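Local coordinates for nucleoside-diphosphate sugar epimerase (SulA family) (Corynebacterium glutamicum, PDB 3OH8), which probably acts on nucleotide-linked sugars as an NAD(P)-dependent epimerase of the Rossmann-fold superfamily, at residues 17-29 / 161-173. Residues are numbered along the deposited sequence; the frame is centred on the assembly and turned at random.
Sequences WDWHTRKGAVARL and RALTAQLQTGGHE
Arg28 reaches from helix 25-29 to sit among Ala162, Ala165, Gln166 and Thr169 on helix 158-169, packed knobs-into-holes. Beyond CB, its CG meets Thr169 CG2 at 4.0 Å and its CD lies 3.8 Å from Ala165 CB. Bends at chi2 and chi3 (-69°) fold the chain so that its guanidinium lies over Gln166, with Gln166 CB above its centre and the amide stacked 12° from parallel. NE is held by a salt bridge to Asp132, NH1 approaches Ala162 O at 3.1 Å, and NH2 lies 3.7 Å from Gln166 CD. The Gln166 amide is itself fixed by Thr346 and Asp347.

Thr169 packs beside Arg28. Its CG2 lies against Ala25 N (3.4 Å) and over one face of the Trp19 indole, toward its rim, while a water links its OG1 to Trp19 NE1. At the C-terminal end of the helix, Arg22 NH1 donates to Thr169 O (2.7 Å), and NH2 pairs with Asp18. Gly24, the N-cap of helix 25-29, brings the backbones close, its CA 4.0 Å from that of Ala165.

Helices 25-29 and 161-169 cross at -127°. Helix 158-169 follows strand 149-153 and leads through a Schellman motif at Gly171 to the parallel strand 173-178, a Rossmann-like beta-alpha-beta unit; helices 119-139 and 342-354 flank the junction with the N-terminal helices.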
loop_
_atom_site.group_PDB
_atom_site.type_symbol
_atom_site.label_atom_id
_atom_site.label_comp_id
_atom_site.label_asym_id
_atom_site.label_seq_id
_atom_site.Cartn_x
_atom_site.Cartn_y
_atom_site.Cartn_z
ATOM N N TRP A 17 -10.364 -6.801 15.352
ATOM C CA TRP A 17 -9.334 -6.939 16.375
ATOM C C TRP A 17 -8.202 -7.814 15.862
ATOM O O TRP A 17 -7.011 -7.464 15.943
ATOM C CB TRP A 17 -9.933 -7.575 17.629
ATOM C CG TRP A 17 -8.896 -7.895 18.646
ATOM C CD1 TRP A 17 -8.260 -9.090 18.827
ATOM C CD2 TRP A 17 -8.348 -6.992 19.610
ATOM N NE1 TRP A 17 -7.352 -8.988 19.858
ATOM C CE2 TRP A 17 -7.388 -7.709 20.354
ATOM C CE3 TRP A 17 -8.573 -5.645 19.914
ATOM C CZ2 TRP A 17 -6.659 -7.125 21.386
ATOM C CZ3 TRP A 17 -7.848 -5.065 20.946
ATOM C CH2 TRP A 17 -6.906 -5.807 21.672
ATOM N N ASP A 18 -8.592 -8.965 15.332
ATOM C CA ASP A 18 -7.649 -9.938 14.812
ATOM C C ASP A 18 -6.669 -9.293 13.838
ATOM O O ASP A 18 -5.467 -9.550 13.879
ATOM C CB ASP A 18 -8.424 -11.009 14.066
ATOM C CG ASP A 18 -7.925 -12.382 14.364
ATOM O OD1 ASP A 18 -8.546 -13.034 15.234
ATOM O OD2 ASP A 18 -6.920 -12.796 13.735
ATOM N N TRP A 19 -7.200 -8.459 12.954
ATOM C CA TRP A 19 -6.385 -7.800 11.923
ATOM C C TRP A 19 -5.256 -6.967 12.546
ATOM O O TRP A 19 -4.118 -6.944 12.041
ATOM C CB TRP A 19 -7.302 -6.943 11.043
ATOM C CG TRP A 19 -6.633 -6.263 9.867
ATOM C CD1 TRP A 19 -6.602 -6.693 8.571
ATOM C CD2 TRP A 19 -5.930 -5.017 9.898
ATOM N NE1 TRP A 19 -5.911 -5.788 7.788
ATOM C CE2 TRP A 19 -5.490 -4.755 8.580
ATOM C CE3 TRP A 19 -5.618 -4.105 10.915
ATOM C CZ2 TRP A 19 -4.762 -3.608 8.257
ATOM C CZ3 TRP A 19 -4.898 -2.972 10.594
ATOM C CH2 TRP A 19 -4.475 -2.731 9.274
ATOM N N HIS A 20 -5.571 -6.287 13.647
ATOM C CA HIS A 20 -4.596 -5.445 14.351
ATOM C C HIS A 20 -3.499 -6.247 15.058
ATOM O O HIS A 20 -2.412 -5.721 15.317
ATOM C CB HIS A 20 -5.297 -4.536 15.376
ATOM C CG HIS A 20 -6.083 -3.423 14.764
ATOM N ND1 HIS A 20 -7.343 -3.607 14.226
ATOM C CD2 HIS A 20 -5.803 -2.103 14.617
ATOM C CE1 HIS A 20 -7.794 -2.455 13.766
ATOM N NE2 HIS A 20 -6.869 -1.528 13.979
ATOM N N THR A 21 -3.765 -7.516 15.356
ATOM C CA THR A 21 -2.767 -8.365 16.005
ATOM C C THR A 21 -1.714 -8.922 15.041
ATOM O O THR A 21 -0.690 -9.429 15.482
ATOM C CB THR A 21 -3.417 -9.573 16.708
ATOM O OG1 THR A 21 -3.854 -10.517 15.720
ATOM C CG2 THR A 21 -4.613 -9.129 17.563
ATOM N N ARG A 22 -1.951 -8.836 13.732
ATOM C CA ARG A 22 -1.050 -9.470 12.767
ATOM C C ARG A 22 0.159 -8.619 12.390
ATOM O O ARG A 22 0.121 -7.394 12.473
ATOM C CB ARG A 22 -1.806 -9.849 11.495
ATOM C CG ARG A 22 -3.060 -10.664 11.754
ATOM C CD ARG A 22 -3.448 -11.478 10.546
ATOM N NE ARG A 22 -4.581 -12.351 10.830
ATOM C CZ ARG A 22 -5.806 -12.170 10.347
ATOM N NH1 ARG A 22 -6.068 -11.144 9.542
ATOM N NH2 ARG A 22 -6.773 -13.021 10.667
ATOM N N LYS A 23 1.229 -9.283 11.963
ATOM C CA LYS A 23 2.373 -8.588 11.388
ATOM C C LYS A 23 1.894 -7.763 10.205
ATOM O O LYS A 23 0.991 -8.180 9.452
ATOM C CB LYS A 23 3.452 -9.571 10.930
ATOM C CG LYS A 23 4.122 -10.327 12.063
ATOM C CD LYS A 23 3.775 -11.805 12.031
ATOM C CE LYS A 23 4.564 -12.541 10.956
ATOM N NZ LYS A 23 6.012 -12.554 11.289
ATOM N N GLY A 24 2.485 -6.586 10.053
ATOM C CA GLY A 24 2.105 -5.681 8.979
ATOM C C GLY A 24 1.070 -4.634 9.346
ATOM O O GLY A 24 0.992 -3.585 8.697
ATOM N N ALA A 25 0.267 -4.892 10.384
ATOM C CA ALA A 25 -0.838 -3.971 10.707
ATOM C C ALA A 25 -0.379 -2.550 11.013
ATOM O O ALA A 25 -0.991 -1.569 10.564
ATOM C CB ALA A 25 -1.709 -4.524 11.870
ATOM N N VAL A 26 0.697 -2.429 11.786
ATOM C CA VAL A 26 1.233 -1.112 12.107
ATOM C C VAL A 26 1.694 -0.399 10.842
ATOM O O VAL A 26 1.396 0.786 10.643
ATOM C CB VAL A 26 2.390 -1.170 13.132
ATOM C CG1 VAL A 26 2.978 0.216 13.326
ATOM C CG2 VAL A 26 1.894 -1.749 14.467
ATOM N N ALA A 27 2.393 -1.124 9.971
ATOM C CA ALA A 27 2.857 -0.530 8.713
ATOM C C ALA A 27 1.692 -0.023 7.849
ATOM O O ALA A 27 1.748 1.080 7.297
ATOM C CB ALA A 27 3.724 -1.527 7.932
ATOM N N ARG A 28 0.633 -0.823 7.740
ATOM C CA ARG A 28 -0.527 -0.442 6.922
ATOM C C ARG A 28 -1.151 0.872 7.385
ATOM O O ARG A 28 -1.519 1.707 6.562
ATOM C CB ARG A 28 -1.594 -1.555 6.893
ATOM C CG ARG A 28 -1.146 -2.899 6.301
ATOM C CD ARG A 28 -0.725 -2.773 4.836
ATOM N NE ARG A 28 -1.861 -2.487 3.966
ATOM C CZ ARG A 28 -1.765 -2.196 2.669
ATOM N NH1 ARG A 28 -0.570 -2.145 2.083
ATOM N NH2 ARG A 28 -2.868 -1.961 1.951
ATOM N N LEU A 29 -1.262 1.076 8.698
ATOM C CA LEU A 29 -1.941 2.274 9.207
ATOM C C LEU A 29 -1.022 3.482 9.468
ATOM O O LEU A 29 -1.492 4.557 9.849
ATOM C CB LEU A 29 -2.754 1.937 10.473
ATOM C CG LEU A 29 -3.767 0.807 10.313
ATOM C CD1 LEU A 29 -4.703 0.737 11.553
ATOM C CD2 LEU A 29 -4.571 0.983 9.017
ATOM N N ARG A 161 7.314 -3.408 0.140
ATOM C CA ARG A 161 7.110 -3.283 1.570
ATOM C C ARG A 161 5.615 -3.174 1.858
ATOM O O ARG A 161 5.120 -3.755 2.818
ATOM C CB ARG A 161 7.869 -2.069 2.111
ATOM C CG ARG A 161 8.161 -2.097 3.582
ATOM C CD ARG A 161 9.159 -1.005 3.961
ATOM N NE ARG A 161 9.324 -0.901 5.413
ATOM C CZ ARG A 161 10.005 0.063 6.030
ATOM N NH1 ARG A 161 10.598 1.023 5.328
ATOM N NH2 ARG A 161 10.094 0.071 7.356
ATOM N N ALA A 162 4.892 -2.441 1.023
ATOM C CA ALA A 162 3.445 -2.332 1.220
ATOM C C ALA A 162 2.729 -3.660 0.958
ATOM O O ALA A 162 1.828 -4.071 1.717
ATOM C CB ALA A 162 2.879 -1.226 0.369
ATOM N N LEU A 163 3.127 -4.341 -0.110
ATOM C CA LEU A 163 2.550 -5.636 -0.445
ATOM C C LEU A 163 2.825 -6.675 0.651
ATOM O O LEU A 163 1.933 -7.426 1.036
ATOM C CB LEU A 163 3.088 -6.141 -1.790
ATOM C CG LEU A 163 2.621 -7.537 -2.206
ATOM C CD1 LEU A 163 1.096 -7.591 -2.307
ATOM C CD2 LEU A 163 3.280 -7.952 -3.537
ATOM N N THR A 164 4.064 -6.716 1.137
ATOM C CA THR A 164 4.445 -7.632 2.202
ATOM C C THR A 164 3.566 -7.447 3.442
ATOM O O THR A 164 3.034 -8.417 3.995
ATOM C CB THR A 164 5.949 -7.464 2.571
ATOM O OG1 THR A 164 6.772 -7.912 1.479
ATOM C CG2 THR A 164 6.291 -8.267 3.814
ATOM N N ALA A 165 3.407 -6.198 3.866
ATOM C CA ALA A 165 2.551 -5.890 5.005
ATOM C C ALA A 165 1.106 -6.296 4.763
ATOM O O ALA A 165 0.440 -6.751 5.682
ATOM C CB ALA A 165 2.619 -4.414 5.352
ATOM N N GLN A 166 0.610 -6.102 3.543
ATOM C CA GLN A 166 -0.781 -6.436 3.247
ATOM C C GLN A 166 -0.993 -7.946 3.315
ATOM O O GLN A 166 -1.943 -8.414 3.927
ATOM C CB GLN A 166 -1.174 -5.910 1.858
ATOM C CG GLN A 166 -2.678 -5.830 1.616
ATOM C CD GLN A 166 -2.986 -5.253 0.238
ATOM O OE1 GLN A 166 -2.073 -4.889 -0.505
ATOM N NE2 GLN A 166 -4.267 -5.179 -0.110
ATOM N N LEU A 167 -0.106 -8.701 2.669
ATOM C CA LEU A 167 -0.137 -10.166 2.724
ATOM C C LEU A 167 -0.146 -10.671 4.167
ATOM O O LEU A 167 -0.931 -11.549 4.541
ATOM C CB LEU A 167 1.093 -10.745 2.030
ATOM C CG LEU A 167 1.008 -11.351 0.625
ATOM C CD1 LEU A 167 -0.333 -11.190 -0.034
ATOM C CD2 LEU A 167 2.124 -10.813 -0.253
ATOM N N GLN A 168 0.760 -10.138 4.974
ATOM C CA GLN A 168 0.802 -10.537 6.372
ATOM C C GLN A 168 -0.495 -10.199 7.105
ATOM O O GLN A 168 -0.988 -11.010 7.885
ATOM C CB GLN A 168 2.022 -9.945 7.068
ATOM C CG GLN A 168 3.325 -10.488 6.490
ATOM C CD GLN A 168 4.541 -9.714 6.956
ATOM O OE1 GLN A 168 4.464 -8.514 7.211
ATOM N NE2 GLN A 168 5.672 -10.397 7.060
ATOM N N THR A 169 -1.074 -9.025 6.870
ATOM C CA THR A 169 -2.339 -8.740 7.565
ATOM C C THR A 169 -3.470 -9.640 7.066
ATOM O O THR A 169 -4.482 -9.817 7.745
ATOM C CB THR A 169 -2.764 -7.278 7.437
ATOM O OG1 THR A 169 -2.839 -6.924 6.048
ATOM C CG2 THR A 169 -1.761 -6.389 8.129
ATOM N N GLY A 170 -3.290 -10.221 5.886
ATOM C CA GLY A 170 -4.257 -11.158 5.345
ATOM C C GLY A 170 -4.029 -12.574 5.839
ATOM O O GLY A 170 -4.789 -13.481 5.516
ATOM N N GLY A 171 -2.969 -12.787 6.605
ATOM C CA GLY A 171 -2.734 -14.105 7.176
ATOM C C GLY A 171 -1.865 -15.008 6.322
ATOM O O GLY A 171 -1.704 -16.186 6.634
ATOM N N HIS A 172 -1.314 -14.469 5.233
ATOM C CA HIS A 172 -0.382 -15.226 4.408
ATOM C C HIS A 172 1.036 -15.109 4.922
ATOM O O HIS A 172 1.355 -14.186 5.667
ATOM C CB HIS A 172 -0.441 -14.753 2.956
ATOM C CG HIS A 172 -1.805 -14.850 2.359
ATOM N ND1 HIS A 172 -2.339 -16.045 1.928
ATOM C CD2 HIS A 172 -2.750 -13.907 2.136
ATOM C CE1 HIS A 172 -3.554 -15.834 1.453
ATOM N NE2 HIS A 172 -3.828 -14.546 1.568
ATOM N N GLU A 173 1.892 -16.042 4.515
ATOM C CA GLU A 173 3.297 -15.996 4.919
ATOM C C GLU A 173 4.139 -15.450 3.779
ATOM O O GLU A 173 3.943 -15.828 2.627
ATOM C CB GLU A 173 3.804 -17.386 5.293
ATOM C CG GLU A 173 3.062 -18.025 6.455
ATOM C CD GLU A 173 3.331 -17.320 7.773
ATOM O OE1 GLU A 173 4.515 -17.027 8.056
ATOM O OE2 GLU A 173 2.361 -17.066 8.524
HETATM O O HOH W 1 -4.799 -5.523 5.046
#